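Local coordinates for uncharacterized protein (Pectobacterium atrosepticum, PDB 3ESI) that is of unknown function but, as a member of the ApeI dehydratase-like family with a hotdog fold, probably acts on thioester-linked acyl chains, at residues Gln76-Leu88 with Phe99-Ala112. Sequence-based numbering, arbitrary orientation.
Sequences QPILPGKTLRLVL and FSYSILEGDTERTA
Arg-85 meets Glu-109 because CG of the arginine stands opposite its own backbone N (chi1 -171°) and the chain then bends at chi3 (-57°). The glutamate reaches across from the next strand but one, nearly fully stretched. The grip is side-on. Arg-85 NE donates to Glu-109 OE1 at 2.9 Å and Arg-85 NH2 to Glu-109 OE2 at 2.6 Å. Both oxygens lie close to the guanidinium plane and are met on their syn sides, although the two planes are turned 36° apart. Ser-102 OG also donates to Glu-109 OE1, from the same face as Arg-85 NE, so that oxygen is held twice. The remaining arginine nitrogen, NH1, pairs with Glu-21.

Strands 83-91 and 96-105 form an antiparallel hairpin within the curved sheet of the hotdog fold. Arg-85 and Ser-102 are a hydrogen-bonded pair, as are Val-87 and Ser-100. The opposite face carries Leu-84, Leu-86, Tyr-101 and Ile-103, and it turns toward helix 45-59. There CD1 of Leu-86 sits over the centre of the Tyr-101 ring, 3.6 Å from the centroid, a CH-pi contact. Leu-84 splits its branches: CD1 touches Tyr-101 CD1 and CD2 lies 3.6 Å from Ile-103 CG1. The Tyr-101 hydroxyl is hydrogen-bonded to the backbone O of Gln-48 in the helix.

Beside the turn at Glu-105 to Thr-108, Lys-82 NZ forms a salt bridge with Glu-105 OE1 at 3.1 Å. Arg-110 joins this network through charge alone. One face of its guanidinium is stacked by the Gln-76 side chain, with CG 3.5 Å above the guanidinium plane of Arg-110. Gln-76 N donates to Ala-112 O.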
loop_
_atom_site.group_PDB
_atom_site.type_symbol
_atom_site.label_atom_id
_atom_site.label_comp_id
_atom_site.label_asym_id
_atom_site.label_seq_id
_atom_site.Cartn_x
_atom_site.Cartn_y
_atom_site.Cartn_z
ATOM N N GLN A 76 -13.679 -7.923 -4.803
ATOM C CA GLN A 76 -13.591 -6.992 -5.914
ATOM C C GLN A 76 -13.197 -5.614 -5.419
ATOM O O GLN A 76 -13.735 -5.125 -4.425
ATOM C CB GLN A 76 -14.942 -6.906 -6.630
ATOM C CG GLN A 76 -14.834 -6.748 -8.129
ATOM C CD GLN A 76 -14.501 -8.064 -8.823
ATOM O OE1 GLN A 76 -13.809 -8.084 -9.846
ATOM N NE2 GLN A 76 -15.006 -9.167 -8.278
ATOM N N PRO A 77 -12.241 -4.967 -6.098
ATOM C CA PRO A 77 -11.818 -3.630 -5.677
ATOM C C PRO A 77 -12.941 -2.625 -5.923
ATOM O O PRO A 77 -13.738 -2.784 -6.851
ATOM C CB PRO A 77 -10.606 -3.356 -6.563
ATOM C CG PRO A 77 -10.084 -4.726 -6.869
ATOM C CD PRO A 77 -11.349 -5.490 -7.142
ATOM N N ILE A 78 -13.004 -1.604 -5.082
ATOM C CA ILE A 78 -14.014 -0.570 -5.191
ATOM C C ILE A 78 -13.320 0.686 -5.709
ATOM O O ILE A 78 -12.476 1.261 -5.031
ATOM C CB ILE A 78 -14.646 -0.307 -3.818
ATOM C CG1 ILE A 78 -15.330 -1.590 -3.325
ATOM C CG2 ILE A 78 -15.636 0.837 -3.905
ATOM C CD1 ILE A 78 -15.953 -1.505 -1.949
ATOM N N LEU A 79 -13.670 1.103 -6.922
ATOM C CA LEU A 79 -13.053 2.275 -7.531
ATOM C C LEU A 79 -13.794 3.567 -7.214
ATOM O O LEU A 79 -14.940 3.553 -6.786
ATOM C CB LEU A 79 -12.984 2.105 -9.051
ATOM C CG LEU A 79 -12.430 0.777 -9.568
ATOM C CD1 LEU A 79 -12.241 0.869 -11.080
ATOM C CD2 LEU A 79 -11.114 0.455 -8.877
ATOM N N PRO A 80 -13.132 4.707 -7.428
ATOM C CA PRO A 80 -13.733 6.015 -7.173
ATOM C C PRO A 80 -14.940 6.206 -8.094
ATOM O O PRO A 80 -14.887 5.844 -9.271
ATOM C CB PRO A 80 -12.605 6.984 -7.515
ATOM C CG PRO A 80 -11.379 6.200 -7.226
ATOM C CD PRO A 80 -11.717 4.845 -7.807
ATOM N N GLY A 81 -16.023 6.766 -7.560
ATOM C CA GLY A 81 -17.218 6.994 -8.363
ATOM C C GLY A 81 -18.215 5.845 -8.444
ATOM O O GLY A 81 -19.188 5.946 -9.179
ATOM N N LYS A 82 -17.998 4.760 -7.697
ATOM C CA LYS A 82 -18.917 3.618 -7.744
ATOM C C LYS A 82 -20.067 3.737 -6.770
ATOM O O LYS A 82 -19.961 4.409 -5.746
ATOM C CB LYS A 82 -18.181 2.311 -7.453
ATOM C CG LYS A 82 -17.177 1.913 -8.508
ATOM C CD LYS A 82 -17.836 1.748 -9.857
ATOM C CE LYS A 82 -16.809 1.422 -10.932
ATOM N NZ LYS A 82 -17.444 1.273 -12.263
ATOM N N THR A 83 -21.172 3.078 -7.103
ATOM C CA THR A 83 -22.358 3.072 -6.245
ATOM C C THR A 83 -22.361 1.722 -5.534
ATOM O O THR A 83 -22.191 0.678 -6.170
ATOM C CB THR A 83 -23.643 3.255 -7.079
ATOM O OG1 THR A 83 -23.592 4.531 -7.728
ATOM C CG2 THR A 83 -24.883 3.201 -6.195
ATOM N N LEU A 84 -22.537 1.748 -4.217
ATOM C CA LEU A 84 -22.505 0.519 -3.426
ATOM C C LEU A 84 -23.726 0.253 -2.566
ATOM O O LEU A 84 -24.369 1.176 -2.061
ATOM C CB LEU A 84 -21.300 0.529 -2.476
ATOM C CG LEU A 84 -19.881 0.823 -2.966
ATOM C CD1 LEU A 84 -18.926 0.876 -1.756
ATOM C CD2 LEU A 84 -19.444 -0.251 -3.960
ATOM N N ARG A 85 -24.033 -1.025 -2.394
ATOM C CA ARG A 85 -25.107 -1.423 -1.503
ATOM C C ARG A 85 -24.352 -1.996 -0.288
ATOM O O ARG A 85 -23.442 -2.812 -0.435
ATOM C CB ARG A 85 -25.997 -2.516 -2.119
ATOM C CG ARG A 85 -27.253 -2.791 -1.284
ATOM C CD ARG A 85 -27.862 -4.168 -1.551
ATOM N NE ARG A 85 -28.204 -4.402 -2.953
ATOM C CZ ARG A 85 -29.114 -3.714 -3.647
ATOM N NH1 ARG A 85 -29.801 -2.722 -3.083
ATOM N NH2 ARG A 85 -29.338 -4.022 -4.917
ATOM N N LEU A 86 -24.704 -1.536 0.901
ATOM C CA LEU A 86 -24.083 -2.014 2.118
ATOM C C LEU A 86 -25.153 -2.652 2.991
ATOM O O LEU A 86 -26.114 -1.993 3.388
ATOM C CB LEU A 86 -23.435 -0.859 2.888
ATOM C CG LEU A 86 -22.916 -1.286 4.271
ATOM C CD1 LEU A 86 -21.828 -2.330 4.081
ATOM C CD2 LEU A 86 -22.362 -0.092 5.061
ATOM N N VAL A 87 -24.997 -3.939 3.275
ATOM C CA VAL A 87 -25.940 -4.647 4.136
ATOM C C VAL A 87 -25.239 -5.007 5.452
ATOM O O VAL A 87 -24.180 -5.645 5.446
ATOM C CB VAL A 87 -26.453 -5.963 3.471
ATOM C CG1 VAL A 87 -27.430 -6.671 4.397
ATOM C CG2 VAL A 87 -27.131 -5.662 2.140
ATOM N N LEU A 88 -25.834 -4.578 6.564
ATOM C CA LEU A 88 -25.321 -4.845 7.911
ATOM C C LEU A 88 -26.343 -5.667 8.697
ATOM O O LEU A 88 -27.508 -5.269 8.798
ATOM C CB LEU A 88 -25.100 -3.538 8.678
ATOM C CG LEU A 88 -23.819 -2.719 8.545
ATOM C CD1 LEU A 88 -23.337 -2.715 7.113
ATOM C CD2 LEU A 88 -24.094 -1.304 9.041
ATOM N N PHE A 99 -21.374 -8.018 7.575
ATOM C CA PHE A 99 -21.519 -6.958 6.595
ATOM C C PHE A 99 -21.270 -7.467 5.193
ATOM O O PHE A 99 -20.625 -8.497 4.998
ATOM C CB PHE A 99 -20.551 -5.813 6.899
ATOM C CG PHE A 99 -19.125 -6.131 6.591
ATOM C CD1 PHE A 99 -18.646 -6.049 5.289
ATOM C CD2 PHE A 99 -18.250 -6.509 7.608
ATOM C CE1 PHE A 99 -17.307 -6.340 4.995
ATOM C CE2 PHE A 99 -16.911 -6.802 7.329
ATOM C CZ PHE A 99 -16.437 -6.717 6.019
ATOM N N SER A 100 -21.784 -6.728 4.216
ATOM C CA SER A 100 -21.602 -7.088 2.824
ATOM C C SER A 100 -21.669 -5.865 1.903
ATOM O O SER A 100 -22.613 -5.084 1.957
ATOM C CB SER A 100 -22.660 -8.110 2.422
ATOM O OG SER A 100 -22.475 -8.503 1.079
ATOM N N TYR A 101 -20.646 -5.706 1.069
ATOM C CA TYR A 101 -20.570 -4.596 0.122
ATOM C C TYR A 101 -20.753 -5.130 -1.284
ATOM O O TYR A 101 -20.111 -6.106 -1.665
ATOM C CB TYR A 101 -19.193 -3.915 0.164
ATOM C CG TYR A 101 -18.969 -2.897 1.259
ATOM C CD1 TYR A 101 -19.443 -1.589 1.141
ATOM C CD2 TYR A 101 -18.227 -3.227 2.396
ATOM C CE1 TYR A 101 -19.176 -0.639 2.123
ATOM C CE2 TYR A 101 -17.958 -2.286 3.381
ATOM C CZ TYR A 101 -18.430 -0.999 3.238
ATOM O OH TYR A 101 -18.139 -0.075 4.211
ATOM N N SER A 102 -21.612 -4.489 -2.066
ATOM C CA SER A 102 -21.780 -4.915 -3.450
ATOM C C SER A 102 -21.796 -3.689 -4.367
ATOM O O SER A 102 -22.303 -2.626 -4.006
ATOM C CB SER A 102 -23.047 -5.787 -3.625
ATOM O OG SER A 102 -24.254 -5.059 -3.497
ATOM N N ILE A 103 -21.183 -3.840 -5.535
ATOM C CA ILE A 103 -21.096 -2.771 -6.527
ATOM C C ILE A 103 -22.241 -2.884 -7.519
ATOM O O ILE A 103 -22.449 -3.953 -8.105
ATOM C CB ILE A 103 -19.792 -2.868 -7.335
ATOM C CG1 ILE A 103 -18.585 -2.756 -6.403
ATOM C CG2 ILE A 103 -19.761 -1.786 -8.397
ATOM C CD1 ILE A 103 -17.263 -3.071 -7.076
ATOM N N LEU A 104 -22.980 -1.789 -7.707
ATOM C CA LEU A 104 -24.096 -1.778 -8.660
ATOM C C LEU A 104 -23.664 -1.064 -9.928
ATOM O O LEU A 104 -23.297 0.111 -9.886
ATOM C CB LEU A 104 -25.332 -1.052 -8.091
ATOM C CG LEU A 104 -26.132 -1.556 -6.873
ATOM C CD1 LEU A 104 -25.914 -3.049 -6.679
ATOM C CD2 LEU A 104 -25.723 -0.808 -5.624
ATOM N N GLU A 105 -23.689 -1.788 -11.044
ATOM C CA GLU A 105 -23.341 -1.246 -12.364
ATOM C C GLU A 105 -24.299 -1.891 -13.365
ATOM O O GLU A 105 -24.447 -3.117 -13.389
ATOM C CB GLU A 105 -21.906 -1.594 -12.772
ATOM C CG GLU A 105 -20.807 -0.856 -12.027
ATOM C CD GLU A 105 -19.410 -1.171 -12.585
ATOM O OE1 GLU A 105 -19.146 -0.842 -13.768
ATOM O OE2 GLU A 105 -18.583 -1.749 -11.840
ATOM N N GLY A 106 -24.935 -1.076 -14.199
ATOM C CA GLY A 106 -25.874 -1.627 -15.151
ATOM C C GLY A 106 -26.892 -2.453 -14.385
ATOM O O GLY A 106 -27.425 -1.998 -13.371
ATOM N N ASP A 107 -27.156 -3.670 -14.851
ATOM C CA ASP A 107 -28.119 -4.535 -14.183
ATOM C C ASP A 107 -27.447 -5.520 -13.246
ATOM O O ASP A 107 -28.114 -6.342 -12.616
ATOM C CB ASP A 107 -28.953 -5.299 -15.208
ATOM C CG ASP A 107 -30.003 -4.431 -15.857
ATOM O OD1 ASP A 107 -29.638 -3.553 -16.670
ATOM O OD2 ASP A 107 -31.199 -4.617 -15.540
ATOM N N THR A 108 -26.125 -5.414 -13.149
ATOM C CA THR A 108 -25.332 -6.306 -12.306
ATOM C C THR A 108 -25.115 -5.803 -10.876
ATOM O O THR A 108 -25.244 -4.612 -10.575
ATOM C CB THR A 108 -23.935 -6.551 -12.915
ATOM O OG1 THR A 108 -23.047 -5.498 -12.517
ATOM C CG2 THR A 108 -24.012 -6.569 -14.436
ATOM N N GLU A 109 -24.774 -6.742 -10.002
ATOM C CA GLU A 109 -24.494 -6.464 -8.608
ATOM C C GLU A 109 -23.501 -7.517 -8.141
ATOM O O GLU A 109 -23.884 -8.654 -7.867
ATOM C CB GLU A 109 -25.773 -6.536 -7.769
ATOM C CG GLU A 109 -25.500 -6.592 -6.273
ATOM C CD GLU A 109 -26.719 -6.269 -5.427
ATOM O OE1 GLU A 109 -26.649 -6.453 -4.185
ATOM O OE2 GLU A 109 -27.741 -5.822 -6.003
ATOM N N ARG A 110 -22.225 -7.146 -8.079
ATOM C CA ARG A 110 -21.163 -8.056 -7.637
ATOM C C ARG A 110 -20.801 -7.789 -6.178
ATOM O O ARG A 110 -20.852 -6.649 -5.718
ATOM C CB ARG A 110 -19.887 -7.858 -8.463
ATOM C CG ARG A 110 -20.012 -8.046 -9.956
ATOM C CD ARG A 110 -18.716 -7.602 -10.621
ATOM N NE ARG A 110 -18.372 -6.226 -10.246
ATOM C CZ ARG A 110 -17.257 -5.595 -10.611
ATOM N NH1 ARG A 110 -16.361 -6.216 -11.367
ATOM N NH2 ARG A 110 -17.041 -4.341 -10.225
ATOM N N THR A 111 -20.427 -8.834 -5.450
ATOM C CA THR A 111 -20.019 -8.657 -4.058
ATOM C C THR A 111 -18.590 -8.134 -4.117
ATOM O O THR A 111 -17.769 -8.664 -4.864
ATOM C CB THR A 111 -20.030 -9.988 -3.282
ATOM O OG1 THR A 111 -21.335 -10.578 -3.356
ATOM C CG2 THR A 111 -19.687 -9.754 -1.825
ATOM N N ALA A 112 -18.290 -7.089 -3.352
ATOM C CA ALA A 112 -16.947 -6.523 -3.368
ATOM C C ALA A 112 -16.156 -7.004 -2.161
ATOM O O ALA A 112 -14.949 -7.268 -2.248
ATOM C CB ALA A 112 -17.021 -4.994 -3.377
HETATM O O HOH W 1 -23.869 -5.844 -0.674
#